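Protein similar to metal-dependent hydrolase (Staphylococcus aureus subsp. aureus Mu50, PDB 3ESH) is of unknown function but is probably a metal-dependent hydrolase of the metallo-beta-lactamase superfamily. Local coordinates at residues 21-26 with 220-225; 97-102 with 125-130; 103-108 with 190-195; 204-209 with 249-254. One frame throughout, in Å; residues are numbered along the deposited sequence.

The four contacts illustrate how chemistry follows place in a layered fold. Contacts 3 and 4 lie near the centre of the chain and are fully buried: the first ties one mixed sheet to the other by a backbone bond and aliphatic packing, the second relies on aromatic rings without any hydrogen bond across it. They meet at H108 and D206, beside a possible metal site. Contact 2 lies farther out, partly open to solvent, and adds an amide side-chain bond; its segments run into strands 103-105 and 130-134, where I130 meets V104 and Y103. Contact 1, across the centre from contact 2, is buried partly by a second subunit and touches contact 4 through M23, T220 and D223.

Contact 1: 21-26 with 220-225; sequences GAMFGV and TAYDDY
The carbonyl oxygen of A22 receives the backbone N-H of A221 at 2.7 Å, in a bond that is nearly straight at hydrogen (161°) and only modestly tilted from the carbonyl plane. A22 belongs to the short helix 20-24, whose later carbonyls run out of helical partners, and so a loop residue can take one up. Close by, the methyl CG2 of T220 rests 3.4 Å from M23 O, an oxygen that also accepts a hydrogen bond from H213. Y222 supplies the aromatic part. The selenium of selenomethionine M23 lies at the edge of the Y222 ring, in the ring plane, with SE 3.4 Å from CE2 of Y222: a Met-aromatic contact. CG anti to the carbonyl carbon and a bend at chi2 (-67°) bring the selenium to this edge, while A22 CB approaches obliquely, 3.8 Å from Y222 OH. In the metallo-beta-lactamase fold adopted here, segment 220-225 leads into helix 226-242, and its turn is braced from within. T220 OG1, held between backbone N and carbonyl carbon (chi1 83°), donates to D223 OD1 at 2.5 Å and accepts a weak bond from Y222 N. D223 OD1 in turn bonds H185, one of three residues of a possible metal site, which suggests a second-shell role. G25, with positive phi, lies close to the backbone of T220 and A221, and V26 of a second subunit packs on A22 and Y222.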
loop_
_atom_site.group_PDB
_atom_site.type_symbol
_atom_site.label_atom_id
_atom_site.label_comp_id
_atom_site.label_asym_id
_atom_site.label_seq_id
_atom_site.Cartn_x
_atom_site.Cartn_y
_atom_site.Cartn_z
ATOM N N GLY A 21 -9.616 -9.491 30.608
ATOM C CA GLY A 21 -9.378 -10.263 29.407
ATOM C C GLY A 21 -9.174 -9.389 28.187
ATOM O O GLY A 21 -8.370 -9.701 27.318
ATOM N N ALA A 22 -9.910 -8.287 28.124
ATOM C CA ALA A 22 -9.807 -7.382 26.987
ATOM C C ALA A 22 -8.539 -6.540 27.056
ATOM O O ALA A 22 -7.973 -6.144 26.021
ATOM C CB ALA A 22 -11.038 -6.481 26.919
HETATM N N MSE A 23 -8.095 -6.263 28.278
HETATM C CA MSE A 23 -6.881 -5.465 28.468
HETATM C C MSE A 23 -5.609 -6.284 28.296
HETATM O O MSE A 23 -4.524 -5.711 28.234
HETATM C CB MSE A 23 -6.866 -4.811 29.851
HETATM C CG MSE A 23 -7.855 -3.705 30.034
HETATM SE SE MSE A 23 -7.456 -2.133 28.950
HETATM C CE MSE A 23 -5.803 -1.677 29.750
ATOM N N PHE A 24 -5.731 -7.611 28.219
ATOM C CA PHE A 24 -4.544 -8.459 28.080
ATOM C C PHE A 24 -4.564 -9.392 26.878
ATOM O O PHE A 24 -3.652 -10.195 26.678
ATOM C CB PHE A 24 -4.312 -9.255 29.365
ATOM C CG PHE A 24 -3.760 -8.433 30.491
ATOM C CD1 PHE A 24 -4.564 -8.054 31.557
ATOM C CD2 PHE A 24 -2.429 -8.028 30.477
ATOM C CE1 PHE A 24 -4.051 -7.281 32.596
ATOM C CE2 PHE A 24 -1.902 -7.253 31.505
ATOM C CZ PHE A 24 -2.711 -6.877 32.570
ATOM N N GLY A 25 -5.618 -9.266 26.083
ATOM C CA GLY A 25 -5.754 -10.046 24.880
ATOM C C GLY A 25 -5.474 -11.531 24.990
ATOM O O GLY A 25 -6.185 -12.259 25.672
ATOM N N VAL A 26 -4.431 -11.979 24.301
ATOM C CA VAL A 26 -4.065 -13.388 24.268
ATOM C C VAL A 26 -3.498 -13.975 25.556
ATOM O O VAL A 26 -3.473 -15.188 25.716
ATOM C CB VAL A 26 -3.065 -13.668 23.138
ATOM C CG1 VAL A 26 -3.628 -13.139 21.822
ATOM C CG2 VAL A 26 -1.703 -13.041 23.457
ATOM N N THR A 220 -3.277 -5.168 24.503
ATOM C CA THR A 220 -4.711 -5.252 24.758
ATOM C C THR A 220 -5.461 -5.716 23.505
ATOM O O THR A 220 -4.957 -5.590 22.378
ATOM C CB THR A 220 -5.309 -3.890 25.177
ATOM O OG1 THR A 220 -5.592 -3.114 24.011
ATOM C CG2 THR A 220 -4.339 -3.130 26.065
ATOM N N ALA A 221 -6.666 -6.253 23.706
ATOM C CA ALA A 221 -7.481 -6.698 22.591
ATOM C C ALA A 221 -8.107 -5.470 21.909
ATOM O O ALA A 221 -8.644 -5.565 20.799
ATOM C CB ALA A 221 -8.561 -7.620 23.076
ATOM N N TYR A 222 -8.030 -4.321 22.586
ATOM C CA TYR A 222 -8.566 -3.060 22.063
ATOM C C TYR A 222 -7.741 -2.572 20.886
ATOM O O TYR A 222 -8.249 -1.861 20.013
ATOM C CB TYR A 222 -8.560 -1.974 23.141
ATOM C CG TYR A 222 -9.528 -2.207 24.279
ATOM C CD1 TYR A 222 -10.899 -2.286 24.051
ATOM C CD2 TYR A 222 -9.072 -2.362 25.584
ATOM C CE1 TYR A 222 -11.797 -2.521 25.095
ATOM C CE2 TYR A 222 -9.959 -2.594 26.640
ATOM C CZ TYR A 222 -11.321 -2.673 26.381
ATOM O OH TYR A 222 -12.195 -2.912 27.408
ATOM N N ASP A 223 -6.466 -2.952 20.868
ATOM C CA ASP A 223 -5.566 -2.544 19.801
ATOM C C ASP A 223 -6.144 -2.942 18.453
ATOM O O ASP A 223 -6.377 -4.118 18.200
ATOM C CB ASP A 223 -4.185 -3.184 20.009
ATOM C CG ASP A 223 -3.431 -2.580 21.184
ATOM O OD1 ASP A 223 -4.073 -2.228 22.188
ATOM O OD2 ASP A 223 -2.194 -2.462 21.119
ATOM N N ASP A 224 -6.384 -1.957 17.591
ATOM C CA ASP A 224 -6.940 -2.240 16.279
ATOM C C ASP A 224 -5.920 -2.903 15.365
ATOM O O ASP A 224 -6.284 -3.654 14.463
ATOM C CB ASP A 224 -7.498 -0.964 15.647
ATOM C CG ASP A 224 -8.702 -0.418 16.406
ATOM O OD1 ASP A 224 -9.363 -1.198 17.135
ATOM O OD2 ASP A 224 -9.004 0.794 16.279
ATOM N N TYR A 225 -4.639 -2.634 15.602
ATOM C CA TYR A 225 -3.563 -3.227 14.802
ATOM C C TYR A 225 -2.471 -3.789 15.713
ATOM O O TYR A 225 -1.356 -3.267 15.777
ATOM C CB TYR A 225 -2.978 -2.193 13.843
ATOM C CG TYR A 225 -4.031 -1.543 12.972
ATOM C CD1 TYR A 225 -4.728 -0.419 13.411
ATOM C CD2 TYR A 225 -4.376 -2.093 11.737
ATOM C CE1 TYR A 225 -5.743 0.147 12.654
ATOM C CE2 TYR A 225 -5.383 -1.541 10.968
ATOM C CZ TYR A 225 -6.073 -0.411 11.434
ATOM O OH TYR A 225 -7.096 0.141 10.673
#

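Contact 2: 97-102 with 125-130; sequences TPKDID and IFENAI
I101 lays its CG1 branch against the F126 ring, 3.6 Å from CE2 and about as near to CD2, meeting the ring obliquely. With CG1 anti to the carbonyl carbon (chi1 -58°), the other branch, CG2, is turned toward the methyl of A129, 4.0 Å from its CB. P98, the centre of an inverse gamma turn, extends this apolar patch: its CB stands 4.1 Å from F126 CE2 and equally far from CG2 of I125, a branch that also lies over one face of the F126 ring. I88 and L91 of helix 87-92 back P98, and the same helix packs on F126.

Nearer the surface the chemistry turns polar. The N128 amide gives its ND2 hydrogen to K99 O at 2.9 Å, almost straight (167°). The bond is flat at both ends, since the oxygen lies within 5° of the amide plane and the donor reaches a lone pair in the carbonyl plane. K99 and E127 carry opposite charges nearby, but NZ and OE1 are 4.5 Å apart, too far for a salt bridge.

At the other end of the contact, I130 N donates to D102 O at 2.7 Å, while the D102 carboxylate turns to the backbone of N59. The I130-D102 backbone bond opens the run of hydrogen bonds between strands 103-105 and 130-134, adjacent parallel strands in one mixed sheet of the metallo-beta-lactamase fold.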
loop_
_atom_site.group_PDB
_atom_site.type_symbol
_atom_site.label_atom_id
_atom_site.label_comp_id
_atom_site.label_asym_id
_atom_site.label_seq_id
_atom_site.Cartn_x
_atom_site.Cartn_y
_atom_site.Cartn_z
ATOM N N THR A 97 -4.726 26.859 37.123
ATOM C CA THR A 97 -6.154 26.849 36.820
ATOM C C THR A 97 -6.331 26.343 35.396
ATOM O O THR A 97 -5.449 26.522 34.562
ATOM C CB THR A 97 -6.740 28.278 36.900
ATOM O OG1 THR A 97 -6.994 28.607 38.268
ATOM C CG2 THR A 97 -8.025 28.399 36.090
ATOM N N PRO A 98 -7.463 25.682 35.109
ATOM C CA PRO A 98 -7.757 25.157 33.772
ATOM C C PRO A 98 -7.833 26.345 32.818
ATOM O O PRO A 98 -8.854 26.567 32.148
ATOM C CB PRO A 98 -9.124 24.501 33.959
ATOM C CG PRO A 98 -9.078 24.028 35.375
ATOM C CD PRO A 98 -8.459 25.208 36.087
ATOM N N LYS A 99 -6.752 27.110 32.763
ATOM C CA LYS A 99 -6.711 28.308 31.941
ATOM C C LYS A 99 -5.251 28.725 31.790
ATOM O O LYS A 99 -4.897 29.536 30.939
ATOM C CB LYS A 99 -7.534 29.394 32.637
ATOM C CG LYS A 99 -7.828 30.619 31.800
ATOM C CD LYS A 99 -8.905 31.484 32.434
ATOM C CE LYS A 99 -10.242 30.758 32.484
ATOM N NZ LYS A 99 -11.336 31.649 32.972
ATOM N N ASP A 100 -4.408 28.143 32.628
ATOM C CA ASP A 100 -2.977 28.414 32.609
ATOM C C ASP A 100 -2.294 27.329 31.784
ATOM O O ASP A 100 -1.072 27.313 31.628
ATOM C CB ASP A 100 -2.432 28.418 34.035
ATOM C CG ASP A 100 -3.028 29.525 34.869
ATOM O OD1 ASP A 100 -2.829 30.697 34.487
ATOM O OD2 ASP A 100 -3.704 29.227 35.893
ATOM N N ILE A 101 -3.112 26.422 31.262
ATOM C CA ILE A 101 -2.634 25.326 30.442
ATOM C C ILE A 101 -2.451 25.826 29.016
ATOM O O ILE A 101 -3.364 26.396 28.418
ATOM C CB ILE A 101 -3.634 24.162 30.458
ATOM C CG1 ILE A 101 -3.848 23.703 31.908
ATOM C CG2 ILE A 101 -3.124 23.012 29.592
ATOM C CD1 ILE A 101 -2.570 23.277 32.614
ATOM N N ASP A 102 -1.254 25.604 28.486
ATOM C CA ASP A 102 -0.901 26.032 27.146
ATOM C C ASP A 102 -1.128 24.964 26.080
ATOM O O ASP A 102 -1.587 25.257 24.975
ATOM C CB ASP A 102 0.558 26.480 27.136
ATOM C CG ASP A 102 0.801 27.666 28.049
ATOM O OD1 ASP A 102 0.267 28.762 27.752
ATOM O OD2 ASP A 102 1.512 27.499 29.067
ATOM N N ILE A 125 -13.126 22.540 28.585
ATOM C CA ILE A 125 -12.318 22.774 29.772
ATOM C C ILE A 125 -11.036 23.195 29.058
ATOM O O ILE A 125 -10.883 22.849 27.887
ATOM C CB ILE A 125 -12.048 21.449 30.525
ATOM C CG1 ILE A 125 -13.354 20.668 30.730
ATOM C CG2 ILE A 125 -11.354 21.738 31.825
ATOM C CD1 ILE A 125 -14.413 21.400 31.508
ATOM N N PHE A 126 -10.125 23.930 29.688
ATOM C CA PHE A 126 -8.868 24.312 29.009
ATOM C C PHE A 126 -9.019 25.235 27.774
ATOM O O PHE A 126 -8.559 24.905 26.675
ATOM C CB PHE A 126 -8.076 23.058 28.607
ATOM C CG PHE A 126 -7.781 22.132 29.760
ATOM C CD1 PHE A 126 -8.234 20.819 29.764
ATOM C CD2 PHE A 126 -7.085 22.593 30.862
ATOM C CE1 PHE A 126 -7.994 19.986 30.857
ATOM C CE2 PHE A 126 -6.839 21.769 31.959
ATOM C CZ PHE A 126 -7.294 20.468 31.961
ATOM N N GLU A 127 -9.628 26.407 27.990
ATOM C CA GLU A 127 -9.911 27.438 26.983
ATOM C C GLU A 127 -8.766 28.114 26.227
ATOM O O GLU A 127 -8.946 28.501 25.067
ATOM C CB GLU A 127 -10.732 28.554 27.615
ATOM C CG GLU A 127 -11.955 28.102 28.397
ATOM C CD GLU A 127 -12.640 29.253 29.139
ATOM O OE1 GLU A 127 -13.410 28.962 30.086
ATOM O OE2 GLU A 127 -12.420 30.439 28.776
ATOM N N ASN A 128 -7.616 28.306 26.864
ATOM C CA ASN A 128 -6.494 28.962 26.204
ATOM C C ASN A 128 -5.469 27.980 25.648
ATOM O O ASN A 128 -4.490 28.385 25.021
ATOM C CB ASN A 128 -5.776 29.905 27.166
ATOM C CG ASN A 128 -6.698 30.922 27.784
ATOM O OD1 ASN A 128 -7.402 31.646 27.085
ATOM N ND2 ASN A 128 -6.699 30.984 29.110
ATOM N N ALA A 129 -5.703 26.690 25.861
ATOM C CA ALA A 129 -4.766 25.674 25.401
ATOM C C ALA A 129 -4.884 25.243 23.953
ATOM O O ALA A 129 -5.983 25.097 23.411
ATOM C CB ALA A 129 -4.853 24.436 26.298
ATOM N N ILE A 130 -3.730 25.052 23.328
ATOM C CA ILE A 130 -3.675 24.572 21.962
ATOM C C ILE A 130 -3.795 23.051 22.105
ATOM O O ILE A 130 -3.126 22.458 22.953
ATOM C CB ILE A 130 -2.322 24.931 21.304
ATOM C CG1 ILE A 130 -2.288 26.426 20.992
ATOM C CG2 ILE A 130 -2.101 24.098 20.054
ATOM C CD1 ILE A 130 -0.963 26.905 20.449
#

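Contact 3: 103-108 with 190-195; sequences YVLMTH and TIITIE
T190 begins its strand by donating its backbone N-H to T107 O at 2.7 Å, the donor lying in the carbonyl plane and the bond bent to 146° at hydrogen. The T190 carbonyl in turn packs on the T107 side chain, its O 3.3 Å from CB. T190 OG1 is bonded to the carbonyl of G188 and, weakly, to a water that donates to M106 O at 2.9 Å; this water links the segments a second time. I191 points away from segment 103-108 and packs on M236 of helix 226-242.

I192 points back across the gap. Its chain carries CD1 to 3.9 Å from L105 CB, and the same methyl comes within 4.3 Å of CG2 of T107. These aliphatic meetings lie between the two mixed sheets of the metallo-beta-lactamase sandwich: strand 103-105 belongs to one, strand 190-196 to the other, and the two backbones come nearest at T107 and T190. H108, the next residue after T107, opens the HxHxDH sequence characteristic of the superfamily, and its ring lies among H110, H113, H185 and H189.

Farther along, the strand diverges from segment 103-108. T193 packs on F240 of helix 226-242, I194 follows on the inner side against I177 of the neighbouring strand 177-181, and E195 forms a salt bridge with K200.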
loop_
_atom_site.group_PDB
_atom_site.type_symbol
_atom_site.label_atom_id
_atom_site.label_comp_id
_atom_site.label_asym_id
_atom_site.label_seq_id
_atom_site.Cartn_x
_atom_site.Cartn_y
_atom_site.Cartn_z
ATOM N N TYR A 103 -0.807 23.720 26.400
ATOM C CA TYR A 103 -0.992 22.642 25.434
ATOM C C TYR A 103 -1.622 21.392 26.037
ATOM O O TYR A 103 -1.292 20.991 27.159
ATOM C CB TYR A 103 0.346 22.235 24.821
ATOM C CG TYR A 103 0.993 23.253 23.908
ATOM C CD1 TYR A 103 0.643 23.339 22.558
ATOM C CD2 TYR A 103 2.002 24.095 24.379
ATOM C CE1 TYR A 103 1.290 24.230 21.699
ATOM C CE2 TYR A 103 2.650 24.991 23.528
ATOM C CZ TYR A 103 2.290 25.049 22.189
ATOM O OH TYR A 103 2.947 25.900 21.346
ATOM N N VAL A 104 -2.544 20.797 25.291
ATOM C CA VAL A 104 -3.164 19.540 25.694
ATOM C C VAL A 104 -2.737 18.621 24.556
ATOM O O VAL A 104 -3.208 18.776 23.422
ATOM C CB VAL A 104 -4.718 19.617 25.759
ATOM C CG1 VAL A 104 -5.299 18.216 25.979
ATOM C CG2 VAL A 104 -5.157 20.550 26.901
ATOM N N LEU A 105 -1.804 17.711 24.843
ATOM C CA LEU A 105 -1.301 16.770 23.837
ATOM C C LEU A 105 -2.039 15.465 24.035
ATOM O O LEU A 105 -2.058 14.956 25.134
ATOM C CB LEU A 105 0.186 16.537 24.038
ATOM C CG LEU A 105 1.031 17.769 24.344
ATOM C CD1 LEU A 105 2.479 17.297 24.539
ATOM C CD2 LEU A 105 0.925 18.819 23.216
HETATM N N MSE A 106 -2.640 14.921 22.981
HETATM C CA MSE A 106 -3.404 13.684 23.092
HETATM C C MSE A 106 -2.683 12.479 22.469
HETATM O O MSE A 106 -2.185 12.555 21.359
HETATM C CB MSE A 106 -4.768 13.847 22.413
HETATM C CG MSE A 106 -5.582 15.035 22.841
HETATM SE SE MSE A 106 -6.150 14.906 24.711
HETATM C CE MSE A 106 -7.272 13.394 24.486
ATOM N N THR A 107 -2.614 11.374 23.202
ATOM C CA THR A 107 -1.989 10.167 22.683
ATOM C C THR A 107 -2.978 9.562 21.687
ATOM O O THR A 107 -2.581 9.015 20.668
ATOM C CB THR A 107 -1.730 9.148 23.802
ATOM O OG1 THR A 107 -2.979 8.625 24.270
ATOM C CG2 THR A 107 -1.011 9.810 24.949
ATOM N N HIS A 108 -4.263 9.682 22.012
ATOM C CA HIS A 108 -5.354 9.217 21.168
ATOM C C HIS A 108 -6.680 9.743 21.720
ATOM O O HIS A 108 -6.725 10.212 22.836
ATOM C CB HIS A 108 -5.344 7.687 21.028
ATOM C CG HIS A 108 -5.528 6.946 22.315
ATOM N ND1 HIS A 108 -4.729 7.157 23.418
ATOM C CD2 HIS A 108 -6.371 5.941 22.645
ATOM C CE1 HIS A 108 -5.066 6.313 24.371
ATOM N NE2 HIS A 108 -6.061 5.560 23.929
ATOM N N THR A 190 -0.421 7.942 19.399
ATOM C CA THR A 190 0.823 8.682 19.552
ATOM C C THR A 190 1.502 8.492 20.919
ATOM O O THR A 190 0.840 8.305 21.938
ATOM C CB THR A 190 0.543 10.210 19.323
ATOM O OG1 THR A 190 -0.001 10.407 18.011
ATOM C CG2 THR A 190 1.812 11.044 19.464
ATOM N N ILE A 191 2.830 8.531 20.936
ATOM C CA ILE A 191 3.577 8.418 22.178
ATOM C C ILE A 191 4.306 9.743 22.363
ATOM O O ILE A 191 4.541 10.460 21.406
ATOM C CB ILE A 191 4.598 7.255 22.138
ATOM C CG1 ILE A 191 5.673 7.526 21.099
ATOM C CG2 ILE A 191 3.889 5.949 21.788
ATOM C CD1 ILE A 191 6.947 6.815 21.385
ATOM N N ILE A 192 4.674 10.078 23.589
ATOM C CA ILE A 192 5.344 11.350 23.849
ATOM C C ILE A 192 6.612 11.167 24.683
ATOM O O ILE A 192 6.644 10.372 25.623
ATOM C CB ILE A 192 4.372 12.318 24.578
ATOM C CG1 ILE A 192 3.108 12.501 23.726
ATOM C CG2 ILE A 192 5.039 13.649 24.826
ATOM C CD1 ILE A 192 1.890 13.003 24.484
ATOM N N THR A 193 7.661 11.897 24.329
ATOM C CA THR A 193 8.918 11.825 25.057
ATOM C C THR A 193 9.271 13.199 25.620
ATOM O O THR A 193 8.988 14.226 24.999
ATOM C CB THR A 193 10.079 11.350 24.152
ATOM O OG1 THR A 193 10.169 12.200 23.009
ATOM C CG2 THR A 193 9.856 9.920 23.693
ATOM N N ILE A 194 9.887 13.207 26.798
ATOM C CA ILE A 194 10.289 14.440 27.460
ATOM C C ILE A 194 11.784 14.381 27.745
ATOM O O ILE A 194 12.271 13.395 28.290
ATOM C CB ILE A 194 9.537 14.603 28.788
ATOM C CG1 ILE A 194 8.061 14.284 28.581
ATOM C CG2 ILE A 194 9.676 16.020 29.299
ATOM C CD1 ILE A 194 7.242 14.278 29.845
ATOM N N GLU A 195 12.511 15.431 27.376
ATOM C CA GLU A 195 13.953 15.483 27.609
ATOM C C GLU A 195 14.410 16.867 28.048
ATOM O O GLU A 195 14.104 17.851 27.400
ATOM C CB GLU A 195 14.716 15.081 26.349
ATOM C CG GLU A 195 14.681 13.591 26.035
ATOM C CD GLU A 195 15.297 13.250 24.672
ATOM O OE1 GLU A 195 14.558 13.274 23.655
ATOM O OE2 GLU A 195 16.517 12.971 24.617
HETATM O O HOH W 1 -2.919 11.926 18.651
#

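Contact 4: 204-209 with 249-254; sequences MGDIFP and FYHDEN
F249 drives the edge of its ring into the face of F208 in a T-shaped stack, the centroids 5.1 Å apart and the planes at 89°. F249 CE1 stands over the middle of the F208 ring. CG anti to the backbone N (chi1 -167°) carries the F208 ring to the side where F249 lies. The same edge of F249 is met near its plane by two backbone oxygens: CE1 is 3.3 Å from F208 O, and CD1 equally far from P209 O. This is the tightly packed part of the contact, two rings with carbonyls close beside them.

D206 and H251 meet more narrowly, in an unbonded edge contact that buries little of D206. Its OD1 approaches the H251 ring at the edge, 3.1 Å from CD2, with carboxylate and imidazole nearly coplanar (19°). The NE2 of H251 is 3.3 Å from OD1 but badly angled for a hydrogen bond; on the ring's other nitrogen, ND1 bonds P47 O. D206 OD2 has a weak bond with H108, and D206 may, with H110 and H185, form a metal site that is empty here. The loose side lies toward solvent, where the second segment leaves the contact: D252 OD2 accepts N254 N in an Asx turn and OD1 takes T211 N, while E253 and N254 are partly exposed.

The two loops follow the adjacent parallel strands 199-203 and 246-248, with helix 226-242 packed on M204 and I207 and helix 111-114 touching D206.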
loop_
_atom_site.group_PDB
_atom_site.type_symbol
_atom_site.label_atom_id
_atom_site.label_comp_id
_atom_site.label_asym_id
_atom_site.label_seq_id
_atom_site.Cartn_x
_atom_site.Cartn_y
_atom_site.Cartn_z
HETATM N N MSE A 204 4.271 5.990 26.694
HETATM C CA MSE A 204 3.876 5.249 25.507
HETATM C C MSE A 204 2.369 5.028 25.365
HETATM O O MSE A 204 1.931 4.153 24.619
HETATM C CB MSE A 204 4.647 3.928 25.455
HETATM C CG MSE A 204 6.038 4.156 24.927
HETATM SE SE MSE A 204 7.166 2.664 25.126
HETATM C CE MSE A 204 6.284 1.490 23.920
ATOM N N GLY A 205 1.578 5.846 26.061
ATOM C CA GLY A 205 0.135 5.713 25.967
ATOM C C GLY A 205 -0.377 4.280 26.083
ATOM O O GLY A 205 0.184 3.474 26.814
ATOM N N ASP A 206 -1.438 3.958 25.344
ATOM C CA ASP A 206 -2.022 2.626 25.419
ATOM C C ASP A 206 -1.269 1.524 24.677
ATOM O O ASP A 206 -1.806 0.450 24.431
ATOM C CB ASP A 206 -3.484 2.666 24.967
ATOM C CG ASP A 206 -4.392 3.286 26.008
ATOM O OD1 ASP A 206 -3.927 3.512 27.145
ATOM O OD2 ASP A 206 -5.578 3.546 25.706
ATOM N N ILE A 207 -0.020 1.799 24.331
ATOM C CA ILE A 207 0.814 0.824 23.658
ATOM C C ILE A 207 1.696 0.202 24.765
ATOM O O ILE A 207 2.432 -0.757 24.539
ATOM C CB ILE A 207 1.643 1.503 22.507
ATOM C CG1 ILE A 207 1.454 0.716 21.221
ATOM C CG2 ILE A 207 3.118 1.554 22.836
ATOM C CD1 ILE A 207 0.013 0.491 20.860
ATOM N N PHE A 208 1.576 0.762 25.968
ATOM C CA PHE A 208 2.269 0.303 27.170
ATOM C C PHE A 208 1.424 0.878 28.311
ATOM O O PHE A 208 1.883 1.720 29.079
ATOM C CB PHE A 208 3.695 0.864 27.219
ATOM C CG PHE A 208 4.583 0.204 28.260
ATOM C CD1 PHE A 208 5.913 0.598 28.405
ATOM C CD2 PHE A 208 4.096 -0.811 29.087
ATOM C CE1 PHE A 208 6.748 -0.008 29.355
ATOM C CE2 PHE A 208 4.920 -1.422 30.033
ATOM C CZ PHE A 208 6.250 -1.015 30.167
ATOM N N PRO A 209 0.164 0.418 28.429
ATOM C CA PRO A 209 -0.827 0.840 29.426
ATOM C C PRO A 209 -0.372 0.827 30.876
ATOM O O PRO A 209 -0.452 1.839 31.571
ATOM C CB PRO A 209 -1.991 -0.122 29.196
ATOM C CG PRO A 209 -1.803 -0.588 27.798
ATOM C CD PRO A 209 -0.322 -0.768 27.709
ATOM N N PHE A 249 3.136 6.524 33.277
ATOM C CA PHE A 249 1.887 5.823 33.046
ATOM C C PHE A 249 0.665 6.667 33.326
ATOM O O PHE A 249 0.685 7.560 34.166
ATOM C CB PHE A 249 1.856 4.554 33.881
ATOM C CG PHE A 249 2.889 3.553 33.466
ATOM C CD1 PHE A 249 2.665 2.726 32.356
ATOM C CD2 PHE A 249 4.120 3.486 34.129
ATOM C CE1 PHE A 249 3.650 1.851 31.913
ATOM C CE2 PHE A 249 5.105 2.614 33.695
ATOM C CZ PHE A 249 4.875 1.794 32.581
ATOM N N TYR A 250 -0.403 6.367 32.602
ATOM C CA TYR A 250 -1.656 7.089 32.707
ATOM C C TYR A 250 -2.694 6.177 33.334
ATOM O O TYR A 250 -3.557 6.637 34.072
ATOM C CB TYR A 250 -2.103 7.498 31.297
ATOM C CG TYR A 250 -3.462 8.166 31.177
ATOM C CD1 TYR A 250 -3.595 9.552 31.272
ATOM C CD2 TYR A 250 -4.604 7.417 30.897
ATOM C CE1 TYR A 250 -4.834 10.174 31.077
ATOM C CE2 TYR A 250 -5.842 8.027 30.700
ATOM C CZ TYR A 250 -5.949 9.406 30.789
ATOM O OH TYR A 250 -7.167 10.000 30.561
ATOM N N HIS A 251 -2.582 4.882 33.031
ATOM C CA HIS A 251 -3.516 3.858 33.506
ATOM C C HIS A 251 -3.066 2.955 34.648
ATOM O O HIS A 251 -3.893 2.223 35.200
ATOM C CB HIS A 251 -3.914 2.913 32.363
ATOM C CG HIS A 251 -4.883 3.495 31.386
ATOM N ND1 HIS A 251 -6.010 4.182 31.778
ATOM C CD2 HIS A 251 -4.925 3.438 30.037
ATOM C CE1 HIS A 251 -6.708 4.521 30.707
ATOM N NE2 HIS A 251 -6.069 4.080 29.637
ATOM N N ASP A 252 -1.784 2.951 34.991
ATOM C CA ASP A 252 -1.342 2.043 36.048
ATOM C C ASP A 252 -1.812 2.487 37.441
ATOM O O ASP A 252 -1.476 3.571 37.901
ATOM C CB ASP A 252 0.188 1.881 35.994
ATOM C CG ASP A 252 0.662 0.598 36.657
ATOM O OD1 ASP A 252 1.565 -0.069 36.102
ATOM O OD2 ASP A 252 0.129 0.260 37.738
ATOM N N GLU A 253 -2.583 1.639 38.112
ATOM C CA GLU A 253 -3.096 1.975 39.437
ATOM C C GLU A 253 -2.047 2.073 40.537
ATOM O O GLU A 253 -2.198 2.873 41.457
ATOM C CB GLU A 253 -4.165 0.973 39.887
ATOM C CG GLU A 253 -3.665 -0.460 40.067
ATOM C CD GLU A 253 -4.748 -1.420 40.567
ATOM O OE1 GLU A 253 -4.619 -2.647 40.306
ATOM O OE2 GLU A 253 -5.711 -0.958 41.221
ATOM N N ASN A 254 -0.990 1.277 40.439
ATOM C CA ASN A 254 0.047 1.269 41.461
ATOM C C ASN A 254 1.116 2.314 41.249
ATOM O O ASN A 254 1.442 3.076 42.157
ATOM C CB ASN A 254 0.730 -0.101 41.516
ATOM C CG ASN A 254 -0.243 -1.242 41.358
ATOM O OD1 ASN A 254 -0.204 -1.983 40.363
ATOM N ND2 ASN A 254 -1.141 -1.387 42.325
#